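Local atomic coordinates of peptidase S15/CocE/NonD (Thaumarchaeota archaeon SCGC AB-539-E09, PDB entry 4PF1), a protein that probably works as a serine aminopeptidase with an alpha/beta hydrolase catalytic domain, removing residues from the amino ends of peptides. Residues R66-A71 with Q104-Y110; S161-T167 with V181-M187. All coordinates share one frame; numbering follows the deposited sequence.

How the interactions relate
Both contacts are buried and belong to the same mixed sheet, but they use it differently. Interaction 1, its centre about 20 Å from the centre of the chain, joins two neighbouring parallel strands and the loops beyond them, with Tyr69 and His70 partly exposed; polar bonds and ordered waters run alongside a His70-Tyr110 stack. Interaction 2, its centre about 10 Å from that of the chain, sets a helix against a strand, with close backbone packing and apolar side-chain contacts and few direct bonds. The two meet at helix 162-169: Thr67 OG1 probably hydrogen bonds to Glu163 OE2, Thr166 OG1 probably to Arg66 O, and Pro68 packs on the Tyr162 ring.

Interaction 1 of 2, residues R66-A71 with Q104-Y110; sequences RTPYHA and QDVRGKY
With CG swung opposite its backbone N (chi1 -151°), His70 lays its ring over one face of Tyr110, whose CG stands beside its own backbone N (chi1 -72°). The result is an offset stack, centroids 4.2 Å apart and planes nearly parallel at 11°, with His70 CB over the centre of the tyrosine ring. Pro68 O comes in at the edge of that ring, in its plane, 3.4 Å from Tyr110 CE2. Water 3 joins His70 ND1 to Asp105 OD2. Asp105 OD1, on its syn side, accepts an almost straight bond of 2.8 Å from Ala71 N, a donor tilted out of the carboxylate plane at the start of helix 71-74, while water 2 links it to Thr67 O and His70 N. All this sits at and just beyond the C-terminal ends of parallel strands 60-67 and 100-105, adjacent in the central sheet of the alpha/beta hydrolase fold. The ladder there runs from Thr67 N to Gln104 O (2.9 Å) and from Val106 N to Thr67 O (3.1 Å). On the sheet face shared by Arg66 and Gln104, the two chains lie side by side. Gln104 OE1 takes a 2.8 Å bond from Arg66 NE in the guanidinium plane and a weak one from Arg66 NH1, although the amide stands almost perpendicular to the guanidinium. Val106 CG1 lies over one guanidinium face, toward its rim, and water 1 ties Arg66 NH1 to Arg107 N.

Interaction 2 of 2, residues S161-T167 with V181-M187; sequences SYEGYTT and VVPFASM
Ser161 and Ser186 bring their backbones within 4.3 Å of each other, CA to CA, where the N-terminal end of helix 162-169 meets the loop just past strand 178-184, two elements of a beta-alpha-beta unit. Ser161, with its strained backbone (phi 61°), fits the nucleophile elbow of alpha/beta hydrolases; its OG bonds to His328, consistent with a triad completed by Asp295, and also to a glycerol, probably from the crystallisation liquor. Packing is tightest at the turn: Ser161 N bonds to Phe184 O (3.1 Å), and Gly164, lacking a side chain, lets Ser186 OG come within 3.3 Å of its carbonyl C. A CB there would run into Ser186 OG and Phe184 O. Toward Thr167 the contact is apolar, at ordinary van der Waals distance, without backbone bonds between helix and strand. Thr167 has CG2 set opposite its backbone N, which pushes this methyl to 3.8 Å from Val181 CB and 3.9 Å from Pro183 CB, while its OG1 bonds back to Glu163 O. Trimming it to a serine would probably leave a gap against Val181 and Pro183. Met187 reaches past Ser161 to Tyr162 in an oblique Met-aromatic contact. Its SD sits 4.7 Å from the Tyr162 ring centroid, yet 3.6 Å from Tyr162 CA.

Interaction 1 of 2, residues R66-A71 with Q104-Y110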
loop_
_atom_site.group_PDB
_atom_site.type_symbol
_atom_site.label_atom_id
_atom_site.label_comp_id
_atom_site.label_asym_id
_atom_site.label_seq_id
_atom_site.Cartn_x
_atom_site.Cartn_y
_atom_site.Cartn_z
ATOM N N ARG A 66 -33.092 2.297 16.407
ATOM C CA ARG A 66 -32.912 2.468 17.850
ATOM C C ARG A 66 -31.576 1.839 18.237
ATOM O O ARG A 66 -31.365 0.645 18.010
ATOM C CB ARG A 66 -34.108 1.866 18.611
ATOM C CG ARG A 66 -35.460 2.400 18.087
ATOM C CD ARG A 66 -36.651 2.029 18.947
ATOM N NE ARG A 66 -36.567 2.633 20.275
ATOM C CZ ARG A 66 -36.276 1.960 21.383
ATOM N NH1 ARG A 66 -36.182 2.589 22.541
ATOM N NH2 ARG A 66 -36.072 0.648 21.335
ATOM N N THR A 67 -30.637 2.670 18.732
ATOM C CA THR A 67 -29.246 2.268 18.935
ATOM C C THR A 67 -28.668 2.505 20.349
ATOM O O THR A 67 -28.881 3.568 20.934
ATOM C CB THR A 67 -28.356 3.036 17.899
ATOM O OG1 THR A 67 -26.990 2.637 18.020
ATOM C CG2 THR A 67 -28.465 4.568 18.018
ATOM N N PRO A 68 -27.779 1.593 20.827
ATOM C CA PRO A 68 -27.029 1.879 22.058
ATOM C C PRO A 68 -25.632 2.452 21.714
ATOM O O PRO A 68 -24.739 2.436 22.563
ATOM C CB PRO A 68 -26.911 0.496 22.691
ATOM C CG PRO A 68 -26.770 -0.436 21.476
ATOM C CD PRO A 68 -27.391 0.273 20.274
ATOM N N TYR A 69 -25.430 2.909 20.442
ATOM C CA TYR A 69 -24.121 3.354 19.948
ATOM C C TYR A 69 -24.063 4.839 19.551
ATOM O O TYR A 69 -23.383 5.182 18.577
ATOM C CB TYR A 69 -23.659 2.477 18.760
ATOM C CG TYR A 69 -23.689 0.990 19.042
ATOM C CD1 TYR A 69 -22.950 0.442 20.087
ATOM C CD2 TYR A 69 -24.429 0.123 18.243
ATOM C CE1 TYR A 69 -22.982 -0.924 20.358
ATOM C CE2 TYR A 69 -24.473 -1.244 18.507
ATOM C CZ TYR A 69 -23.742 -1.765 19.563
ATOM O OH TYR A 69 -23.773 -3.112 19.827
ATOM N N HIS A 70 -24.702 5.723 20.348
ATOM C CA HIS A 70 -24.649 7.190 20.192
ATOM C C HIS A 70 -25.364 7.671 18.914
ATOM O O HIS A 70 -24.719 7.880 17.882
ATOM C CB HIS A 70 -23.174 7.677 20.213
ATOM C CG HIS A 70 -22.966 9.067 20.726
ATOM N ND1 HIS A 70 -24.029 9.882 21.080
ATOM C CD2 HIS A 70 -21.811 9.729 20.958
ATOM C CE1 HIS A 70 -23.487 11.015 21.494
ATOM N NE2 HIS A 70 -22.156 10.968 21.443
ATOM N N ALA A 71 -26.691 7.899 19.013
ATOM C CA ALA A 71 -27.538 8.377 17.910
ATOM C C ALA A 71 -26.985 9.660 17.273
ATOM O O ALA A 71 -27.071 9.814 16.056
ATOM C CB ALA A 71 -28.957 8.616 18.407
ATOM N N GLN A 104 -32.561 6.981 17.514
ATOM C CA GLN A 104 -32.872 7.227 18.912
ATOM C C GLN A 104 -31.943 6.455 19.826
ATOM O O GLN A 104 -31.706 5.266 19.600
ATOM C CB GLN A 104 -34.342 6.854 19.206
ATOM C CG GLN A 104 -34.771 7.096 20.658
ATOM C CD GLN A 104 -36.156 6.586 20.933
ATOM O OE1 GLN A 104 -36.403 5.374 20.973
ATOM N NE2 GLN A 104 -37.080 7.499 21.176
ATOM N N ASP A 105 -31.442 7.120 20.888
ATOM C CA ASP A 105 -30.648 6.444 21.907
ATOM C C ASP A 105 -31.586 5.565 22.718
ATOM O O ASP A 105 -32.619 6.055 23.194
ATOM C CB ASP A 105 -29.930 7.456 22.829
ATOM C CG ASP A 105 -28.760 8.211 22.217
ATOM O OD1 ASP A 105 -27.970 7.584 21.474
ATOM O OD2 ASP A 105 -28.578 9.399 22.562
ATOM N N VAL A 106 -31.279 4.260 22.831
ATOM C CA VAL A 106 -32.105 3.347 23.630
ATOM C C VAL A 106 -32.023 3.767 25.105
ATOM O O VAL A 106 -31.078 4.464 25.494
ATOM C CB VAL A 106 -31.737 1.846 23.442
ATOM C CG1 VAL A 106 -31.951 1.393 21.999
ATOM C CG2 VAL A 106 -30.313 1.550 23.909
ATOM N N ARG A 107 -33.009 3.352 25.915
ATOM C CA ARG A 107 -33.072 3.657 27.345
ATOM C C ARG A 107 -31.738 3.356 28.045
ATOM O O ARG A 107 -31.142 2.296 27.823
ATOM C CB ARG A 107 -34.215 2.858 27.999
ATOM C CG ARG A 107 -34.539 3.254 29.435
ATOM C CD ARG A 107 -35.643 2.384 30.007
ATOM N NE ARG A 107 -36.959 2.734 29.459
ATOM C CZ ARG A 107 -37.880 3.431 30.116
ATOM N NH1 ARG A 107 -39.045 3.709 29.545
ATOM N NH2 ARG A 107 -37.651 3.840 31.357
ATOM N N GLY A 108 -31.269 4.320 28.831
ATOM C CA GLY A 108 -30.052 4.201 29.624
ATOM C C GLY A 108 -28.732 4.440 28.915
ATOM O O GLY A 108 -27.677 4.311 29.543
ATOM N N LYS A 109 -28.760 4.784 27.607
ATOM C CA LYS A 109 -27.524 5.006 26.855
ATOM C C LYS A 109 -27.385 6.428 26.337
ATOM O O LYS A 109 -28.353 7.018 25.846
ATOM C CB LYS A 109 -27.387 4.011 25.680
ATOM C CG LYS A 109 -26.985 2.574 26.088
ATOM C CD LYS A 109 -25.736 2.488 27.004
ATOM C CE LYS A 109 -24.445 2.883 26.312
ATOM N NZ LYS A 109 -23.371 3.177 27.288
ATOM N N TYR A 110 -26.144 6.959 26.431
ATOM C CA TYR A 110 -25.691 8.263 25.945
ATOM C C TYR A 110 -26.621 9.431 26.339
ATOM O O TYR A 110 -26.592 9.865 27.489
ATOM C CB TYR A 110 -25.464 8.225 24.422
ATOM C CG TYR A 110 -24.231 7.441 24.021
ATOM C CD1 TYR A 110 -22.982 8.052 23.958
ATOM C CD2 TYR A 110 -24.310 6.084 23.719
ATOM C CE1 TYR A 110 -21.842 7.336 23.599
ATOM C CE2 TYR A 110 -23.178 5.360 23.342
ATOM C CZ TYR A 110 -21.946 5.992 23.279
ATOM O OH TYR A 110 -20.828 5.291 22.908
HETATM O O HOH W 1 -35.428 1.811 25.049
HETATM O O HOH W 2 -27.318 5.246 22.071
HETATM O O HOH W 3 -26.633 10.755 21.373
#

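Interaction 2 of 2, residues S161-T167 with V181-M187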
loop_
_atom_site.group_PDB
_atom_site.type_symbol
_atom_site.label_atom_id
_atom_site.label_comp_id
_atom_site.label_asym_id
_atom_site.label_seq_id
_atom_site.Cartn_x
_atom_site.Cartn_y
_atom_site.Cartn_z
ATOM N N SER A 161 -27.328 -5.894 13.852
ATOM C CA SER A 161 -26.775 -6.342 15.142
ATOM C C SER A 161 -27.722 -5.970 16.310
ATOM O O SER A 161 -28.864 -6.440 16.324
ATOM C CB SER A 161 -25.374 -5.770 15.349
ATOM O OG SER A 161 -24.632 -6.530 16.283
ATOM N N TYR A 162 -27.263 -5.115 17.266
ATOM C CA TYR A 162 -28.091 -4.629 18.381
ATOM C C TYR A 162 -29.259 -3.805 17.830
ATOM O O TYR A 162 -30.378 -3.909 18.332
ATOM C CB TYR A 162 -27.247 -3.786 19.353
ATOM C CG TYR A 162 -27.784 -3.706 20.770
ATOM C CD1 TYR A 162 -28.953 -3.001 21.056
ATOM C CD2 TYR A 162 -27.058 -4.220 21.841
ATOM C CE1 TYR A 162 -29.421 -2.873 22.365
ATOM C CE2 TYR A 162 -27.517 -4.100 23.152
ATOM C CZ TYR A 162 -28.692 -3.413 23.411
ATOM O OH TYR A 162 -29.140 -3.281 24.704
ATOM N N GLU A 163 -29.003 -3.021 16.762
ATOM C CA GLU A 163 -30.031 -2.226 16.082
ATOM C C GLU A 163 -31.013 -3.149 15.346
ATOM O O GLU A 163 -32.147 -2.759 15.090
ATOM C CB GLU A 163 -29.396 -1.215 15.115
ATOM C CG GLU A 163 -28.545 -0.168 15.820
ATOM C CD GLU A 163 -27.730 0.744 14.924
ATOM O OE1 GLU A 163 -27.821 0.614 13.683
ATOM O OE2 GLU A 163 -26.993 1.595 15.470
ATOM N N GLY A 164 -30.566 -4.368 15.038
ATOM C CA GLY A 164 -31.395 -5.407 14.442
ATOM C C GLY A 164 -32.283 -6.038 15.492
ATOM O O GLY A 164 -33.440 -6.360 15.219
ATOM N N TYR A 165 -31.741 -6.193 16.719
ATOM C CA TYR A 165 -32.466 -6.706 17.885
ATOM C C TYR A 165 -33.591 -5.731 18.252
ATOM O O TYR A 165 -34.711 -6.168 18.503
ATOM C CB TYR A 165 -31.496 -6.921 19.075
ATOM C CG TYR A 165 -32.169 -7.106 20.419
ATOM C CD1 TYR A 165 -32.600 -8.359 20.839
ATOM C CD2 TYR A 165 -32.333 -6.033 21.293
ATOM C CE1 TYR A 165 -33.214 -8.536 22.079
ATOM C CE2 TYR A 165 -32.962 -6.195 22.528
ATOM C CZ TYR A 165 -33.389 -7.453 22.922
ATOM O OH TYR A 165 -33.979 -7.635 24.148
ATOM N N THR A 166 -33.297 -4.408 18.252
ATOM C CA THR A 166 -34.305 -3.387 18.572
ATOM C C THR A 166 -35.372 -3.335 17.474
ATOM O O THR A 166 -36.535 -3.107 17.786
ATOM C CB THR A 166 -33.674 -2.012 18.820
ATOM O OG1 THR A 166 -33.003 -1.572 17.645
ATOM C CG2 THR A 166 -32.726 -2.004 20.015
ATOM N N THR A 167 -34.980 -3.602 16.198
ATOM C CA THR A 167 -35.891 -3.660 15.044
ATOM C C THR A 167 -36.915 -4.797 15.256
ATOM O O THR A 167 -38.107 -4.605 15.006
ATOM C CB THR A 167 -35.077 -3.833 13.737
ATOM O OG1 THR A 167 -34.324 -2.644 13.489
ATOM C CG2 THR A 167 -35.951 -4.146 12.526
ATOM N N VAL A 181 -40.389 -3.962 8.550
ATOM C CA VAL A 181 -39.116 -4.036 9.283
ATOM C C VAL A 181 -38.034 -4.711 8.420
ATOM O O VAL A 181 -38.334 -5.630 7.653
ATOM C CB VAL A 181 -39.214 -4.720 10.682
ATOM C CG1 VAL A 181 -39.895 -3.817 11.707
ATOM C CG2 VAL A 181 -39.896 -6.082 10.602
ATOM N N VAL A 182 -36.776 -4.243 8.547
ATOM C CA VAL A 182 -35.630 -4.823 7.844
ATOM C C VAL A 182 -34.510 -5.120 8.884
ATOM O O VAL A 182 -33.566 -4.330 9.026
ATOM C CB VAL A 182 -35.121 -3.956 6.647
ATOM C CG1 VAL A 182 -34.015 -4.677 5.878
ATOM C CG2 VAL A 182 -36.260 -3.577 5.701
ATOM N N PRO A 183 -34.609 -6.239 9.644
ATOM C CA PRO A 183 -33.547 -6.540 10.616
ATOM C C PRO A 183 -32.317 -7.191 9.952
ATOM O O PRO A 183 -32.423 -8.262 9.347
ATOM C CB PRO A 183 -34.235 -7.473 11.617
ATOM C CG PRO A 183 -35.350 -8.114 10.856
ATOM C CD PRO A 183 -35.658 -7.282 9.641
ATOM N N PHE A 184 -31.159 -6.507 10.027
ATOM C CA PHE A 184 -29.878 -7.000 9.504
ATOM C C PHE A 184 -29.096 -7.691 10.602
ATOM O O PHE A 184 -29.089 -7.207 11.734
ATOM C CB PHE A 184 -29.017 -5.846 8.952
ATOM C CG PHE A 184 -29.478 -5.135 7.705
ATOM C CD1 PHE A 184 -30.363 -4.064 7.785
ATOM C CD2 PHE A 184 -28.908 -5.424 6.471
ATOM C CE1 PHE A 184 -30.727 -3.347 6.641
ATOM C CE2 PHE A 184 -29.281 -4.715 5.324
ATOM C CZ PHE A 184 -30.185 -3.679 5.418
ATOM N N ALA A 185 -28.430 -8.814 10.279
ATOM C CA ALA A 185 -27.525 -9.557 11.178
ATOM C C ALA A 185 -27.883 -9.379 12.678
ATOM O O ALA A 185 -27.022 -9.016 13.481
ATOM C CB ALA A 185 -26.099 -9.091 10.933
ATOM N N SER A 186 -29.154 -9.623 13.034
ATOM C CA SER A 186 -29.698 -9.385 14.370
ATOM C C SER A 186 -29.126 -10.283 15.460
ATOM O O SER A 186 -28.753 -11.433 15.204
ATOM C CB SER A 186 -31.215 -9.544 14.355
ATOM O OG SER A 186 -31.815 -8.606 13.478
ATOM N N MET A 187 -29.105 -9.753 16.700
ATOM C CA MET A 187 -28.743 -10.501 17.899
ATOM C C MET A 187 -29.977 -11.315 18.280
ATOM O O MET A 187 -31.018 -10.728 18.594
ATOM C CB MET A 187 -28.321 -9.543 19.036
ATOM C CG MET A 187 -27.068 -8.729 18.728
ATOM S SD MET A 187 -26.669 -7.496 20.004
ATOM C CE MET A 187 -26.193 -8.546 21.326
#